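PDB 2V27: phenylalanine hydroxylase from Colwellia psychrerythraea, which probably hydroxylates L-phenylalanine to L-tyrosine with tetrahydrobiopterin and molecular oxygen, as an iron-dependent monooxygenase of the aromatic amino acid hydroxylase family. Local coordinates for residues K69-S74 with L130-S135; T75-Y80 with R93-K98. One frame throughout, in Å; residues are numbered along the deposited sequence. Where two conformers were deposited one is given.

Contact 1: K69-S74 with L130-S135; sequences KVLKVS and LLTNSS
S74 and L71 meet T132 and L131 where the last turn of helix 64-75 packs on the turn joining helices 120-131 and 134-147, a helix-to-turn contact in the biopterin-dependent hydroxylase fold. S74 CB points at the turn and lies 3.7 Å from T132 O and 3.9 Å from T132 CB. S74 OG rests on the T132 backbone, 3.5 Å from T132 CA. S74 OG also donates a hydrogen bond back to V70 O at 2.8 Å. Its chi1 of 49° places OG between the backbone N and the carbonyl carbon, within range of that carbonyl one turn earlier. V70 O also takes the S74 amide, from the opposite face of its plane. An alanine here is likely to leave V70 O with the amide bond alone and a gap against T132 CA. L71 completes the apolar side. L71 CD2 touches L131 CB at 3.9 Å. L131 lies at the end of the helix that carries the iron ligand H127, and the two side chains are about 5 Å apart. T132 OG1 is hydrogen-bonded to P129 O, in the last turn of helix 120-131, while the methyl T132 CG2 lies 3.7 Å from L71 CD2.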
ATOM      1  N   LYS B  69     -32.042   8.856  17.092  1.00 11.85           N
ATOM      2  CA  LYS B  69     -33.333   9.577  17.059  1.00 13.52           C
ATOM      3  C   LYS B  69     -33.571  10.331  15.776  1.00 12.58           C
ATOM      4  O   LYS B  69     -34.713  10.442  15.319  1.00 13.88           O
ATOM      5  CB  LYS B  69     -33.529  10.493  18.269  1.00 13.24           C
ATOM      6  CG  LYS B  69     -32.835  11.854  18.191  1.00 17.13           C
ATOM      7  CD  LYS B  69     -33.015  12.574  19.530  1.00 22.27           C
ATOM      8  CE  LYS B  69     -32.815  14.072  19.392  1.00 25.46           C
ATOM      9  NZ  LYS B  69     -32.825  14.602  20.808  1.00 26.94           N
ATOM     10  N   VAL B  70     -32.489  10.819  15.164  1.00 11.77           N
ATOM     11  CA  VAL B  70     -32.608  11.573  13.899  1.00 11.48           C
ATOM     12  C   VAL B  70     -32.648  10.629  12.695  1.00 11.70           C
ATOM     13  O   VAL B  70     -33.403  10.824  11.747  1.00 11.65           O
ATOM     14  CB  VAL B  70     -31.405  12.567  13.715  1.00 11.89           C
ATOM     15  CG1 VAL B  70     -31.504  13.299  12.372  1.00 13.79           C
ATOM     16  CG2 VAL B  70     -31.306  13.540  14.959  1.00 11.75           C
ATOM     17  N   LEU B  71     -31.838   9.567  12.747  1.00 11.17           N
ATOM     18  CA  LEU B  71     -31.967   8.521  11.701  1.00 11.66           C
ATOM     19  C   LEU B  71     -33.409   7.916  11.712  1.00 11.80           C
ATOM     20  O   LEU B  71     -33.971   7.575  10.674  1.00 11.19           O
ATOM     21  CB  LEU B  71     -30.950   7.414  11.946  1.00 11.85           C
ATOM     22  CG  LEU B  71     -29.460   7.819  11.864  1.00  9.15           C
ATOM     23  CD1 LEU B  71     -28.638   6.575  11.955  1.00 10.67           C
ATOM     24  CD2 LEU B  71     -29.182   8.609  10.593  1.00 11.42           C
ATOM     25  N   LYS B  72     -34.003   7.768  12.894  1.00 11.19           N
ATOM     26  CA  LYS B  72     -35.326   7.130  12.971  1.00 13.88           C
ATOM     27  C   LYS B  72     -36.359   8.011  12.261  1.00 12.98           C
ATOM     28  O   LYS B  72     -37.136   7.495  11.425  1.00 14.09           O
ATOM     29  CB  LYS B  72     -35.705   6.905  14.415  1.00 14.79           C
ATOM     30  CG  LYS B  72     -35.173   5.573  14.934  0.75 19.42           C
ATOM     31  CD  LYS B  72     -35.166   5.426  16.450  0.75 24.90           C
ATOM     32  CE  LYS B  72     -34.448   4.152  16.807  0.50 25.09           C
ATOM     33  NZ  LYS B  72     -34.124   4.128  18.239  1.00 29.82           N
ATOM     34  N   VAL B  73     -36.330   9.325  12.503  1.00 14.63           N
ATOM     35  CA  VAL B  73     -37.308  10.183  11.856  1.00 16.04           C
ATOM     36  C   VAL B  73     -37.046  10.441  10.385  1.00 16.07           C
ATOM     37  O   VAL B  73     -37.981  10.646   9.615  1.00 19.22           O
ATOM     38  CB  VAL B  73     -37.552  11.512  12.652  1.00 16.03           C
ATOM     39  CG1 VAL B  73     -37.986  11.180  14.068  1.00 14.86           C
ATOM     40  CG2 VAL B  73     -36.318  12.381  12.676  1.00 17.55           C
ATOM     41  N   SER B  74     -35.793  10.370   9.950  1.00 14.99           N
ATOM     42  CA  SER B  74     -35.493  10.657   8.530  1.00 14.68           C
ATOM     43  C   SER B  74     -35.706   9.439   7.637  1.00 14.82           C
ATOM     44  O   SER B  74     -36.342   9.534   6.590  1.00 16.52           O
ATOM     45  CB  SER B  74     -34.057  11.217   8.348  1.00 14.91           C
ATOM     46  OG  SER B  74     -33.130  10.385   9.042  1.00 17.83           O
ATOM     47  N   LEU B 130     -25.174  10.404   5.749  1.00  8.83           N
ATOM     48  CA  LEU B 130     -25.858   9.899   4.575  1.00  7.48           C
ATOM     49  C   LEU B 130     -26.994   8.909   4.853  1.00  7.38           C
ATOM     50  O   LEU B 130     -27.861   8.702   3.988  1.00  7.66           O
ATOM     51  CB  LEU B 130     -24.820   9.367   3.565  1.00  7.53           C
ATOM     52  CG  LEU B 130     -24.166  10.532   2.822  1.00 10.21           C
ATOM     53  CD1 LEU B 130     -22.858   9.986   2.174  1.00 12.52           C
ATOM     54  CD2 LEU B 130     -25.064  11.117   1.774  1.00 12.83           C
ATOM     55  N   LEU B 131     -27.007   8.335   6.076  1.00  8.40           N
ATOM     56  CA  LEU B 131     -28.119   7.479   6.442  1.00  8.79           C
ATOM     57  C   LEU B 131     -29.410   8.264   6.710  1.00 10.08           C
ATOM     58  O   LEU B 131     -30.507   7.668   6.835  1.00 11.34           O
ATOM     59  CB  LEU B 131     -27.779   6.562   7.634  1.00  9.94           C
ATOM     60  CG  LEU B 131     -26.761   5.433   7.359  1.00 10.37           C
ATOM     61  CD1 LEU B 131     -26.287   4.771   8.685  1.00 11.67           C
ATOM     62  CD2 LEU B 131     -27.354   4.379   6.429  1.00  8.69           C
ATOM     63  N   THR B 132     -29.306   9.611   6.740  1.00  8.49           N
ATOM     64  CA  THR B 132     -30.529  10.445   6.769  1.00  9.68           C
ATOM     65  C   THR B 132     -31.104  10.668   5.354  1.00 10.54           C
ATOM     66  O   THR B 132     -32.201  11.235   5.197  1.00 11.91           O
ATOM     67  CB  THR B 132     -30.293  11.861   7.396  1.00  9.33           C
ATOM     68  OG1 THR B 132     -29.478  12.652   6.493  1.00  9.22           O
ATOM     69  CG2 THR B 132     -29.691  11.802   8.726  1.00  9.05           C
ATOM     70  N   ASN B 133     -30.328  10.282   4.319  1.00  9.92           N
ATOM     71  CA  ASN B 133     -30.719  10.451   2.930  1.00 10.12           C
ATOM     72  C   ASN B 133     -31.449   9.178   2.483  1.00  9.69           C
ATOM     73  O   ASN B 133     -30.942   8.047   2.651  1.00  9.92           O
ATOM     74  CB  ASN B 133     -29.454  10.711   2.087  1.00 10.59           C
ATOM     75  CG  ASN B 133     -29.713  10.812   0.571  1.00 11.06           C
ATOM     76  OD1 ASN B 133     -29.683  11.925  -0.010  1.00 13.63           O
ATOM     77  ND2 ASN B 133     -29.923   9.681  -0.084  1.00  7.81           N
ATOM     78  N   SER B 134     -32.635   9.354   1.907  0.50 10.45           N
ATOM     79  CA  SER B 134     -33.477   8.200   1.569  0.50 10.18           C
ATOM     80  C   SER B 134     -32.839   7.278   0.551  0.50 10.39           C
ATOM     81  O   SER B 134     -32.886   6.067   0.713  0.50 10.73           O
ATOM     82  CB  SER B 134     -34.819   8.689   1.032  0.50 11.15           C
ATOM     83  OG  SER B 134     -35.475   9.396   2.058  0.50 11.50           O
ATOM     84  N   SER B 135     -32.254   7.844  -0.493  1.00  9.67           N
ATOM     85  CA  SER B 135     -31.570   6.987  -1.512  1.00 10.62           C
ATOM     86  C   SER B 135     -30.419   6.172  -0.904  1.00 10.21           C
ATOM     87  O   SER B 135     -30.298   4.940  -1.138  1.00  9.93           O
ATOM     88  CB  SER B 135     -31.037   7.804  -2.653  1.00 10.81           C
ATOM     89  OG  SER B 135     -32.099   8.225  -3.487  1.00 13.14           O
TER

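Contact 2: T75-Y80 with R93-K98. With SO4 (sulfate ion), chain F.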
ATOM      1  N   THR B  75     -35.171   8.286   8.041  1.00 12.68           N
ATOM      2  CA  THR B  75     -35.241   7.101   7.160  1.00 11.88           C
ATOM      3  C   THR B  75     -35.578   5.784   7.877  1.00 10.08           C
ATOM      4  O   THR B  75     -35.600   4.720   7.228  1.00 11.73           O
ATOM      5  CB  THR B  75     -33.853   6.866   6.492  1.00 12.02           C
ATOM      6  OG1 THR B  75     -32.914   6.691   7.571  1.00 11.63           O
ATOM      7  CG2 THR B  75     -33.499   8.096   5.606  1.00 12.90           C
ATOM      8  N   GLY B  76     -35.835   5.829   9.192  1.00 10.60           N
ATOM      9  CA  GLY B  76     -36.168   4.612   9.907  1.00 11.40           C
ATOM     10  C   GLY B  76     -34.980   3.823  10.403  1.00 12.03           C
ATOM     11  O   GLY B  76     -35.124   2.722  10.979  1.00 13.93           O
ATOM     12  N   TRP B  77     -33.780   4.376  10.186  1.00 11.05           N
ATOM     13  CA  TRP B  77     -32.547   3.715  10.626  1.00 10.62           C
ATOM     14  C   TRP B  77     -32.224   3.983  12.085  1.00 10.49           C
ATOM     15  O   TRP B  77     -32.809   4.900  12.703  1.00 10.75           O
ATOM     16  CB  TRP B  77     -31.358   4.172   9.753  1.00  9.66           C
ATOM     17  CG  TRP B  77     -31.336   3.320   8.491  1.00  8.23           C
ATOM     18  CD1 TRP B  77     -32.175   3.396   7.357  1.00  8.88           C
ATOM     19  CD2 TRP B  77     -30.409   2.246   8.215  1.00  8.60           C
ATOM     20  NE1 TRP B  77     -31.833   2.401   6.443  1.00  8.69           N
ATOM     21  CE2 TRP B  77     -30.753   1.701   6.941  1.00 10.25           C
ATOM     22  CE3 TRP B  77     -29.364   1.646   8.950  1.00  8.83           C
ATOM     23  CZ2 TRP B  77     -30.046   0.614   6.372  1.00  9.01           C
ATOM     24  CZ3 TRP B  77     -28.654   0.555   8.385  1.00  8.33           C
ATOM     25  CH2 TRP B  77     -29.015   0.056   7.092  1.00  8.31           C
ATOM     26  N   GLU B  78     -31.302   3.205  12.667  1.00 10.52           N
ATOM     27  CA  GLU B  78     -30.739   3.494  13.998  1.00 10.97           C
ATOM     28  C   GLU B  78     -29.267   3.062  14.000  1.00 11.82           C
ATOM     29  O   GLU B  78     -28.847   2.233  13.120  1.00 11.00           O
ATOM     30  CB  GLU B  78     -31.455   2.705  15.101  1.00 12.54           C
ATOM     31  CG  GLU B  78     -31.405   1.170  14.898  1.00 14.39           C
ATOM     32  CD  GLU B  78     -32.391   0.438  15.793  1.00 16.11           C
ATOM     33  OE1 GLU B  78     -31.918  -0.098  16.806  1.00 20.93           O
ATOM     34  OE2 GLU B  78     -33.592   0.382  15.430  1.00 20.08           O
ATOM     35  N   CYS B  79     -28.506   3.600  14.964  1.00 10.82           N
ATOM     36  CA  CYS B  79     -27.147   3.146  15.212  1.00 12.54           C
ATOM     37  C   CYS B  79     -27.259   1.980  16.165  1.00 14.44           C
ATOM     38  O   CYS B  79     -28.071   2.019  17.116  1.00 17.58           O
ATOM     39  CB  CYS B  79     -26.317   4.211  15.931  1.00 10.43           C
ATOM     40  SG  CYS B  79     -26.036   5.699  14.941  1.00 16.08           S
ATOM     41  N   TYR B  80     -26.435   0.978  15.971  1.00 12.11           N
ATOM     42  CA  TYR B  80     -26.542  -0.240  16.757  1.00 11.98           C
ATOM     43  C   TYR B  80     -25.182  -0.504  17.350  1.00 11.42           C
ATOM     44  O   TYR B  80     -24.227  -0.786  16.615  1.00 11.17           O
ATOM     45  CB  TYR B  80     -26.984  -1.369  15.828  1.00 11.57           C
ATOM     46  CG  TYR B  80     -27.185  -2.728  16.459  1.00 12.13           C
ATOM     47  CD1 TYR B  80     -28.483  -3.150  16.785  1.00 12.79           C
ATOM     48  CD2 TYR B  80     -26.123  -3.582  16.678  1.00 12.13           C
ATOM     49  CE1 TYR B  80     -28.698  -4.410  17.326  1.00 10.84           C
ATOM     50  CE2 TYR B  80     -26.332  -4.835  17.247  1.00 12.46           C
ATOM     51  CZ  TYR B  80     -27.643  -5.223  17.547  1.00 11.93           C
ATOM     52  OH  TYR B  80     -27.863  -6.457  18.107  1.00 14.12           O
ATOM     53  N   ARG B  93     -27.513  -9.115   8.397  1.00 10.19           N
ATOM     54  CA  ARG B  93     -28.777  -9.132   9.145  1.00 10.22           C
ATOM     55  C   ARG B  93     -29.081  -7.754   9.735  1.00 10.69           C
ATOM     56  O   ARG B  93     -30.231  -7.220   9.571  1.00 10.24           O
ATOM     57  CB  ARG B  93     -28.686 -10.178  10.254  1.00 11.60           C
ATOM     58  CG  ARG B  93     -30.032 -10.473  10.948  1.00 13.59           C
ATOM     59  CD  ARG B  93     -30.252  -9.576  12.179  1.00 12.00           C
ATOM     60  NE  ARG B  93     -29.377  -9.884  13.308  1.00 11.76           N
ATOM     61  CZ  ARG B  93     -29.524  -9.339  14.510  1.00 13.35           C
ATOM     62  NH1 ARG B  93     -30.526  -8.496  14.698  1.00 10.74           N
ATOM     63  NH2 ARG B  93     -28.706  -9.645  15.521  1.00 14.94           N
ATOM     64  N   LEU B  94     -28.088  -7.150  10.396  1.00 10.57           N
ATOM     65  CA  LEU B  94     -28.323  -5.788  10.951  1.00  9.10           C
ATOM     66  C   LEU B  94     -28.713  -4.773   9.885  1.00  9.70           C
ATOM     67  O   LEU B  94     -29.723  -4.069  10.049  1.00  9.48           O
ATOM     68  CB  LEU B  94     -27.181  -5.311  11.839  1.00 10.11           C
ATOM     69  CG  LEU B  94     -26.992  -6.237  13.064  1.00  9.47           C
ATOM     70  CD1 LEU B  94     -25.592  -5.910  13.625  1.00  9.50           C
ATOM     71  CD2 LEU B  94     -28.094  -5.973  14.138  1.00 11.30           C
ATOM     72  N   LEU B  95     -27.946  -4.679   8.806  0.50 10.11           N
ATOM     73  CA  LEU B  95     -28.340  -3.718   7.748  0.50 10.01           C
ATOM     74  C   LEU B  95     -29.729  -4.011   7.195  0.50  9.92           C
ATOM     75  O   LEU B  95     -30.493  -3.072   6.873  0.50 10.43           O
ATOM     76  CB  LEU B  95     -27.338  -3.631   6.594  0.50 10.21           C
ATOM     77  CG  LEU B  95     -26.241  -2.580   6.751  0.50 10.20           C
ATOM     78  CD1 LEU B  95     -25.313  -2.890   7.920  0.50 10.07           C
ATOM     79  CD2 LEU B  95     -25.487  -2.506   5.387  0.50  9.43           C
ATOM     80  N   SER B  96     -30.068  -5.299   7.057  1.00 10.59           N
ATOM     81  CA  SER B  96     -31.384  -5.649   6.510  1.00 10.40           C
ATOM     82  C   SER B  96     -32.511  -5.182   7.414  1.00 10.26           C
ATOM     83  O   SER B  96     -33.644  -5.055   6.943  1.00 12.01           O
ATOM     84  CB  SER B  96     -31.553  -7.151   6.235  1.00  9.93           C
ATOM     85  OG  SER B  96     -31.721  -7.878   7.432  1.00 10.93           O
ATOM     86  N   GLU B  97     -32.178  -4.971   8.690  1.00  9.58           N
ATOM     87  CA  GLU B  97     -33.111  -4.474   9.707  1.00 10.00           C
ATOM     88  C   GLU B  97     -32.948  -2.967   9.961  1.00  9.38           C
ATOM     89  O   GLU B  97     -33.506  -2.428  10.925  1.00 10.24           O
ATOM     90  CB  GLU B  97     -32.959  -5.256  10.998  1.00 10.39           C
ATOM     91  CG  GLU B  97     -33.330  -6.742  10.889  1.00  9.48           C
ATOM     92  CD  GLU B  97     -33.158  -7.527  12.209  1.00 11.12           C
ATOM     93  OE1 GLU B  97     -32.502  -7.044  13.156  1.00 12.22           O
ATOM     94  OE2 GLU B  97     -33.697  -8.641  12.259  1.00 11.97           O
ATOM     95  N   LYS B  98     -32.191  -2.270   9.096  1.00  9.95           N
ATOM     96  CA  LYS B  98     -31.972  -0.807   9.232  1.00  9.94           C
ATOM     97  C   LYS B  98     -31.314  -0.472  10.582  1.00  8.39           C
ATOM     98  O   LYS B  98     -31.575   0.568  11.209  1.00  9.42           O
ATOM     99  CB  LYS B  98     -33.238   0.038   8.931  1.00  9.75           C
ATOM    100  CG  LYS B  98     -33.934  -0.414   7.658  1.00  9.01           C
ATOM    101  CD  LYS B  98     -35.353   0.104   7.454  1.00 13.57           C
ATOM    102  CE  LYS B  98     -35.399   1.583   7.392  1.00 15.25           C
ATOM    103  NZ  LYS B  98     -36.820   2.122   7.074  1.00 14.72           N
TER
HETATM  104  S   SO4 F3009     -31.608  -7.092  17.886  1.00 12.87           S
HETATM  105  O1  SO4 F3009     -30.255  -7.500  17.388  1.00 13.63           O
HETATM  106  O2  SO4 F3009     -31.554  -7.279  19.352  1.00 13.40           O
HETATM  107  O3  SO4 F3009     -31.937  -5.703  17.547  1.00 13.66           O
HETATM  108  O4  SO4 F3009     -32.606  -8.011  17.240  1.00 13.98           O
HETATM  109  O   HOH W   1     -34.176   0.671  12.516  1.00 19.31           O
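K98 holds T75-Y80 with two hydrogen bonds. K98 NZ donates to T75 O at 2.9 Å. K98 O accepts from E78 N at 3.0 Å. Water 1 is hydrogen-bonded to G76 O and K98 O.

At the other end a sulfate ion, probably from the crystallisation liquor, joins Y80 to R93. Y80 OH donates to sulfate O1 at 2.7 Å, and R93 NH1 and NH2 both donate to that same oxygen. K99 adds a further bond to the ion. R93 NH1 also forms a salt bridge with E97 OE1 at 2.9 Å. E97 OE1 lies close to the guanidinium plane, while R93 NH1 approaches from above the carboxylate plane. E90 pairs with R93 NH2, so two carboxylates and the sulfate share the guanidinium group.

Packing fills in beside these bonds. The W77 indole lies across the K98 side chain at about a right angle. K98 CA sits over the six-membered ring of W77, 3.4 Å from the centroid and 4° off the normal, a CH-pi contact. In the L95 conformer given, and so with some doubt, L95 CG meets the ring edge in plane at W77 CH2. The Y80 ring, swung out with CG anti to the backbone N (chi1 -179°), receives L94 CD2 over one face, 3.5 Å from its centroid.

K98, at positive phi, is the C-prime residue of the Schellman motif ending helix 88-96. The chain then enters strand 99-103, which pairs in parallel with strand 78-82, so the contact belongs to a beta-alpha-beta crossover. W77 also touches L71 of helix 64-75 and A137 and T140 of helix 134-147.

Overall arrangement
The two contacts have centres 10 Å apart, on the same side of the chain's centre. Helix 64-75 gives contact 1 its first segment, and the chain runs straight on into T75-Y80 of contact 2. Next come helix 88-96 and strand 99-103, and only then the turn at L130-S135. Contact 2 therefore lies between the two halves of contact 1 in sequence. They also touch directly: T75 OG1 and L131 O are 2.7 Å apart, probably a hydrogen bond. Helix 134-147 begins in contact 1, and its A137, T140 and E141 touch side chains of contact 2. Contact 1 ties helix 64-75 to the turn after the helix with iron ligands H122 and H127; contact 2 lies within the beta-alpha-beta unit that follows helix 64-75.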